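Long-range contacts in tRNA threonylcarbamoyladenosine dehydratase (Escherichia coli K12, PDB 4YED), which catalyses the ATP-dependent dehydration of threonylcarbamoyladenosine at position 37 to its cyclic form in tRNAs that read codons beginning with adenine: residues Y127-I132 against P151-G156; L28-D33 against K261-K266. One frame throughout, in Å; residues are numbered along the deposited sequence.

Interaction 1 of 2, residues Y127-I132 against P151-G156; sequences YVIDAI and PLVTTG. With AMP (adenosine monophosphate), chain G.
Ile129 and Val153 run alongside each other off one face of the sheet, and their CG1 atoms meet at 3.9 Å. Through the sheet, on the face of Val128 and Leu152, Val128 CG1 stands 4.0 Å from Leu152 CD1. At the end of the strands away from the nucleotide, the Tyr127 ring receives Pro151 CB over its centre, a CH-pi contact 3.6 Å from the centroid, while Val153 N comes in at the ring edge. The phenol then reaches round: a water accepts from Tyr127 OH and donates to Leu152 O. A leucine in place of Tyr127 would probably leave Pro151 CB without its aromatic face and that water without one of its anchors. Between the side chains runs a parallel ladder, in which Val153 N donates to Val128 O at 2.9 Å and Asp130 N donates almost straight (176°) to Val153 O. The strands are the two ends of a beta-alpha-beta crossover through helix 135-148, within the Rossmann-like core of the ThiF family. The polar edge belongs to Asp130. With CG anti to the backbone N (chi1 157°), its carboxylate runs alongside Thr154, whose OG1 donates to Asp130 OD2; the modelled 2.5 Å is very short and should be read with caution. Lys138, on the crossover helix, forms a salt bridge with that same OD2. The other oxygen, OD1, closes an Asx turn by accepting from Ile132 N at 2.9 Å. Just beyond, Ile132 CG2 packs 3.7 Å from N7 of the AMP adenine. Asp130 thus appears to tie one oxygen to Thr154 as well as the crossover helix, and uses the other to shape the turn carrying Ala131 and Ile132 into the nucleotide pocket.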
loop_
_atom_site.group_PDB
_atom_site.type_symbol
_atom_site.label_atom_id
_atom_site.label_comp_id
_atom_site.label_asym_id
_atom_site.label_seq_id
_atom_site.Cartn_x
_atom_site.Cartn_y
_atom_site.Cartn_z
ATOM N N TYR B 127 -5.601 -20.235 0.010
ATOM C CA TYR B 127 -6.413 -19.051 -0.248
ATOM C C TYR B 127 -6.215 -18.602 -1.681
ATOM O O TYR B 127 -5.133 -18.788 -2.227
ATOM C CB TYR B 127 -6.076 -17.835 0.711
ATOM C CG TYR B 127 -7.318 -17.317 1.483
ATOM C CD1 TYR B 127 -8.228 -16.433 0.918
ATOM C CD2 TYR B 127 -7.570 -17.755 2.784
ATOM C CE1 TYR B 127 -9.325 -15.986 1.666
ATOM C CE2 TYR B 127 -8.660 -17.305 3.511
ATOM C CZ TYR B 127 -9.532 -16.454 2.959
ATOM O OH TYR B 127 -10.621 -16.027 3.692
ATOM N N VAL B 128 -7.234 -17.953 -2.203
ATOM C CA VAL B 128 -7.205 -17.331 -3.500
ATOM C C VAL B 128 -7.527 -15.854 -3.352
ATOM O O VAL B 128 -8.548 -15.437 -2.717
ATOM C CB VAL B 128 -8.201 -17.956 -4.470
ATOM C CG1 VAL B 128 -8.054 -17.292 -5.834
ATOM C CG2 VAL B 128 -7.909 -19.420 -4.583
ATOM N N ILE B 129 -6.656 -15.034 -3.924
ATOM C CA ILE B 129 -6.939 -13.611 -3.978
ATOM C C ILE B 129 -7.262 -13.240 -5.442
ATOM O O ILE B 129 -6.401 -13.367 -6.331
ATOM C CB ILE B 129 -5.791 -12.776 -3.432
ATOM C CG1 ILE B 129 -5.502 -13.139 -1.967
ATOM C CG2 ILE B 129 -6.159 -11.331 -3.576
ATOM C CD1 ILE B 129 -4.268 -12.496 -1.454
ATOM N N ASP B 130 -8.497 -12.839 -5.693
ATOM C CA ASP B 130 -8.932 -12.557 -7.069
ATOM C C ASP B 130 -8.788 -11.069 -7.322
ATOM O O ASP B 130 -9.544 -10.273 -6.730
ATOM C CB ASP B 130 -10.398 -12.936 -7.265
ATOM C CG ASP B 130 -11.040 -12.204 -8.417
ATOM O OD1 ASP B 130 -10.323 -11.906 -9.404
ATOM O OD2 ASP B 130 -12.234 -11.867 -8.320
ATOM N N ALA B 131 -7.857 -10.710 -8.193
ATOM C CA ALA B 131 -7.600 -9.324 -8.532
ATOM C C ALA B 131 -7.728 -9.089 -10.016
ATOM O O ALA B 131 -6.959 -8.307 -10.614
ATOM C CB ALA B 131 -6.249 -8.902 -8.039
ATOM N N ILE B 132 -8.660 -9.811 -10.634
ATOM C CA ILE B 132 -8.925 -9.756 -12.092
ATOM C C ILE B 132 -9.836 -8.561 -12.314
ATOM O O ILE B 132 -10.794 -8.349 -11.555
ATOM C CB ILE B 132 -9.751 -11.018 -12.550
ATOM C CG1 ILE B 132 -8.961 -12.298 -12.345
ATOM C CG2 ILE B 132 -10.181 -10.985 -14.008
ATOM C CD1 ILE B 132 -9.853 -13.525 -12.451
ATOM N N PRO B 151 -11.081 -21.147 -0.182
ATOM C CA PRO B 151 -11.107 -19.819 0.489
ATOM C C PRO B 151 -10.684 -18.727 -0.472
ATOM O O PRO B 151 -9.680 -18.858 -1.172
ATOM C CB PRO B 151 -10.108 -19.997 1.652
ATOM C CG PRO B 151 -10.183 -21.446 1.954
ATOM C CD PRO B 151 -10.279 -22.102 0.593
ATOM N N LEU B 152 -11.522 -17.743 -0.591
ATOM C CA LEU B 152 -11.401 -16.682 -1.596
ATOM C C LEU B 152 -11.686 -15.328 -1.010
ATOM O O LEU B 152 -12.629 -15.135 -0.226
ATOM C CB LEU B 152 -12.418 -16.912 -2.657
ATOM C CG LEU B 152 -12.668 -15.852 -3.714
ATOM C CD1 LEU B 152 -11.627 -15.898 -4.775
ATOM C CD2 LEU B 152 -14.046 -16.127 -4.260
ATOM N N VAL B 153 -10.853 -14.386 -1.381
ATOM C CA VAL B 153 -11.274 -12.975 -1.262
ATOM C C VAL B 153 -11.236 -12.313 -2.639
ATOM O O VAL B 153 -10.278 -12.457 -3.402
ATOM C CB VAL B 153 -10.489 -12.230 -0.166
ATOM C CG1 VAL B 153 -8.988 -12.306 -0.385
ATOM C CG2 VAL B 153 -10.937 -10.791 -0.079
ATOM N N THR B 154 -12.302 -11.635 -2.976
ATOM C CA THR B 154 -12.351 -10.902 -4.224
ATOM C C THR B 154 -12.244 -9.354 -3.975
ATOM O O THR B 154 -12.376 -8.876 -2.833
ATOM C CB THR B 154 -13.554 -11.270 -5.111
ATOM O OG1 THR B 154 -13.351 -10.698 -6.433
ATOM C CG2 THR B 154 -14.839 -10.856 -4.498
ATOM N N THR B 155 -11.905 -8.630 -5.025
ATOM C CA THR B 155 -11.640 -7.209 -4.925
ATOM C C THR B 155 -12.482 -6.531 -5.983
ATOM O O THR B 155 -12.448 -6.919 -7.153
ATOM C CB THR B 155 -10.130 -6.889 -5.082
ATOM O OG1 THR B 155 -9.686 -7.329 -6.335
ATOM C CG2 THR B 155 -9.264 -7.565 -4.017
ATOM N N GLY B 156 -13.301 -5.560 -5.559
ATOM C CA GLY B 156 -14.081 -4.712 -6.482
ATOM C C GLY B 156 -13.188 -3.766 -7.288
ATOM O O GLY B 156 -11.973 -3.936 -7.360
HETATM P P AMP G . -5.307 -3.578 -13.497
HETATM O O1P AMP G . -5.102 -3.156 -14.971
HETATM O O2P AMP G . -4.449 -2.705 -12.630
HETATM O O3P AMP G . -6.780 -3.778 -13.146
HETATM O "O5'" AMP G . -4.824 -5.097 -13.426
HETATM C "C5'" AMP G . -5.724 -6.169 -13.698
HETATM C "C4'" AMP G . -4.817 -7.368 -14.009
HETATM O "O4'" AMP G . -5.655 -8.521 -14.171
HETATM C "C3'" AMP G . -3.995 -7.170 -15.306
HETATM O "O3'" AMP G . -2.571 -7.449 -15.215
HETATM C "C2'" AMP G . -4.641 -8.151 -16.276
HETATM O "O2'" AMP G . -3.709 -8.658 -17.233
HETATM C "C1'" AMP G . -5.123 -9.217 -15.305
HETATM N N9 AMP G . -6.161 -10.070 -15.853
HETATM C C8 AMP G . -7.203 -9.648 -16.604
HETATM N N7 AMP G . -7.967 -10.692 -16.959
HETATM C C5 AMP G . -7.433 -11.785 -16.394
HETATM C C6 AMP G . -7.775 -13.210 -16.346
HETATM N N6 AMP G . -8.898 -13.558 -17.025
HETATM N N1 AMP G . -6.971 -14.090 -15.638
HETATM C C2 AMP G . -5.835 -13.662 -15.006
HETATM N N3 AMP G . -5.438 -12.370 -14.986
HETATM C C4 AMP G . -6.205 -11.394 -15.655
HETATM O O HOH W 1 -12.362 -14.430 2.447
#

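Interaction 2 of 2, residues L28-D33 against K261-K266; sequences LQLFAD and KKMMAK
Met264, modelled as selenomethionine, crosses the Phe31 ring obliquely on its way out of helix 245-269. From CB the chain sets off with CG anti to the carbonyl carbon (chi1 -74°), and CG slips between two residues of the other helix, 4.1 Å from both Leu30 CD2 and Phe31 CE1. The next atom, SE, sits 4.0 Å from Phe31 CZ and 5.3 Å from the ring centroid, approaching at a slant. This is a Met-aromatic contact. At chi3 the chain bends, and CE turns away from the Phe31 ring. The two helices lie near opposite ends of the chain: helix 25-32 leads into strand 35-39 of the central sheet of the ThiF-family fold, whereas helix 245-269 closes the modelled chain. Their short segments cross at 113° with axes 10.8 Å apart, so long side chains have to bridge the gap. Leu30 meets the other helix with its CD2, 3.8 Å from the backbone O of Met263 and 4.2 Å from Met263 CB. Met263, also a selenomethionine, sends its CE to within 4.4 Å of Phe31 CD1, again obliquely. Phe31 is also held by Tyr23 of helix 10-23, which packs edge-to-face with it and touches Met264.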
loop_
_atom_site.group_PDB
_atom_site.type_symbol
_atom_site.label_atom_id
_atom_site.label_comp_id
_atom_site.label_asym_id
_atom_site.label_seq_id
_atom_site.Cartn_x
_atom_site.Cartn_y
_atom_site.Cartn_z
ATOM N N LEU B 28 3.479 -17.741 12.072
ATOM C CA LEU B 28 4.664 -17.825 11.231
ATOM C C LEU B 28 4.743 -19.180 10.526
ATOM O O LEU B 28 5.003 -19.225 9.327
ATOM C CB LEU B 28 5.913 -17.556 11.986
ATOM C CG LEU B 28 7.147 -17.482 11.132
ATOM C CD1 LEU B 28 7.166 -16.136 10.446
ATOM C CD2 LEU B 28 8.323 -17.640 12.072
ATOM N N GLN B 29 4.501 -20.268 11.255
ATOM C CA GLN B 29 4.529 -21.640 10.644
ATOM C C GLN B 29 3.369 -21.870 9.679
ATOM O O GLN B 29 3.511 -22.496 8.593
ATOM C CB GLN B 29 4.511 -22.727 11.774
ATOM C CG GLN B 29 4.772 -24.157 11.304
ATOM C CD GLN B 29 6.113 -24.285 10.677
ATOM O OE1 GLN B 29 7.128 -23.939 11.285
ATOM N NE2 GLN B 29 6.146 -24.720 9.446
ATOM N N LEU B 30 2.188 -21.426 10.092
ATOM C CA LEU B 30 1.003 -21.526 9.252
ATOM C C LEU B 30 1.217 -20.829 7.907
ATOM O O LEU B 30 0.850 -21.360 6.843
ATOM C CB LEU B 30 -0.166 -20.923 9.957
ATOM C CG LEU B 30 -1.482 -20.881 9.172
ATOM C CD1 LEU B 30 -2.027 -22.277 9.064
ATOM C CD2 LEU B 30 -2.507 -20.004 9.816
ATOM N N PHE B 31 1.843 -19.653 7.946
ATOM C CA PHE B 31 2.114 -18.875 6.731
ATOM C C PHE B 31 3.233 -19.585 5.908
ATOM O O PHE B 31 3.173 -19.692 4.694
ATOM C CB PHE B 31 2.598 -17.459 7.084
ATOM C CG PHE B 31 1.602 -16.616 7.842
ATOM C CD1 PHE B 31 0.291 -16.937 7.931
ATOM C CD2 PHE B 31 2.041 -15.462 8.466
ATOM C CE1 PHE B 31 -0.585 -16.182 8.642
ATOM C CE2 PHE B 31 1.162 -14.668 9.187
ATOM C CZ PHE B 31 -0.138 -15.032 9.282
ATOM N N ALA B 32 4.271 -20.052 6.569
ATOM C CA ALA B 32 5.324 -20.757 5.840
ATOM C C ALA B 32 4.764 -22.003 5.104
ATOM O O ALA B 32 5.242 -22.331 3.993
ATOM C CB ALA B 32 6.446 -21.165 6.777
ATOM N N ASP B 33 3.762 -22.643 5.701
ATOM C CA ASP B 33 3.179 -23.879 5.146
ATOM C C ASP B 33 2.056 -23.571 4.107
ATOM O O ASP B 33 1.474 -24.482 3.509
ATOM C CB ASP B 33 2.592 -24.765 6.241
ATOM C CG ASP B 33 3.638 -25.354 7.213
ATOM O OD1 ASP B 33 4.841 -25.407 6.955
ATOM O OD2 ASP B 33 3.227 -25.724 8.323
ATOM N N LYS B 261 -6.247 -13.228 8.470
ATOM C CA LYS B 261 -7.109 -13.236 9.639
ATOM C C LYS B 261 -7.963 -14.508 9.665
ATOM O O LYS B 261 -8.050 -15.219 10.685
ATOM C CB LYS B 261 -8.019 -12.001 9.620
ATOM C CG LYS B 261 -8.997 -11.952 10.752
ATOM C CD LYS B 261 -9.854 -10.709 10.770
ATOM C CE LYS B 261 -10.743 -10.686 9.573
ATOM N NZ LYS B 261 -11.809 -9.675 9.723
ATOM N N LYS B 262 -8.585 -14.789 8.535
ATOM C CA LYS B 262 -9.460 -15.976 8.343
ATOM C C LYS B 262 -8.735 -17.266 8.502
ATOM O O LYS B 262 -9.276 -18.210 9.179
ATOM C CB LYS B 262 -10.127 -15.943 6.958
ATOM C CG LYS B 262 -11.160 -14.857 6.795
ATOM C CD LYS B 262 -12.304 -15.071 7.721
ATOM C CE LYS B 262 -13.527 -14.483 7.130
ATOM N NZ LYS B 262 -14.546 -14.275 8.182
HETATM N N MSE B 263 -7.526 -17.340 7.958
HETATM C CA MSE B 263 -6.692 -18.514 8.126
HETATM C C MSE B 263 -6.275 -18.738 9.554
HETATM O O MSE B 263 -6.292 -19.874 10.051
HETATM C CB MSE B 263 -5.429 -18.434 7.293
HETATM C CG MSE B 263 -5.775 -18.467 5.823
HETATM SE SE MSE B 263 -4.122 -17.986 4.809
HETATM C CE MSE B 263 -2.626 -19.079 5.468
HETATM N N MSE B 264 -5.848 -17.686 10.252
HETATM C CA MSE B 264 -5.508 -17.866 11.662
HETATM C C MSE B 264 -6.686 -18.279 12.524
HETATM O O MSE B 264 -6.516 -19.133 13.371
HETATM C CB MSE B 264 -4.855 -16.544 12.129
HETATM C CG MSE B 264 -3.435 -16.387 11.583
HETATM SE SE MSE B 264 -2.711 -14.671 12.362
HETATM C CE MSE B 264 -2.803 -15.004 14.288
ATOM N N ALA B 265 -7.852 -17.670 12.331
ATOM C CA ALA B 265 -9.093 -18.068 12.974
ATOM C C ALA B 265 -9.401 -19.572 12.711
ATOM O O ALA B 265 -9.710 -20.330 13.652
ATOM C CB ALA B 265 -10.229 -17.193 12.500
ATOM N N LYS B 266 -9.313 -20.012 11.473
ATOM C CA LYS B 266 -9.522 -21.419 11.161
ATOM C C LYS B 266 -8.535 -22.307 11.906
ATOM O O LYS B 266 -8.918 -23.308 12.451
ATOM C CB LYS B 266 -9.463 -21.660 9.659
ATOM C CG LYS B 266 -9.744 -23.086 9.223
ATOM C CD LYS B 266 -9.854 -23.199 7.713
ATOM C CE LYS B 266 -9.759 -24.649 7.250
ATOM N NZ LYS B 266 -9.944 -24.810 5.781
#

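How the interactions relate
Interaction 1 belongs to the core: it lies about 5 Å from the centre of the chain, where two neighbouring strands combine a backbone ladder, apolar faces and a buried carboxylate beside the AMP pocket. Interaction 2, centred about 17 Å from that point, is a partly buried helix crossing with no hydrogen bond across it, held by leucine, phenylalanine and two selenomethionines. The two meet at Tyr127, which begins the strand of interaction 1 and packs on helix 245-269: its CD2 is 3.6 Å from Met263 CG, and its OH is 3.3 Å from Lys262 CB. That helix backs the sheet partly through Tyr127, while Met263 and Met264 engage residues 28-33.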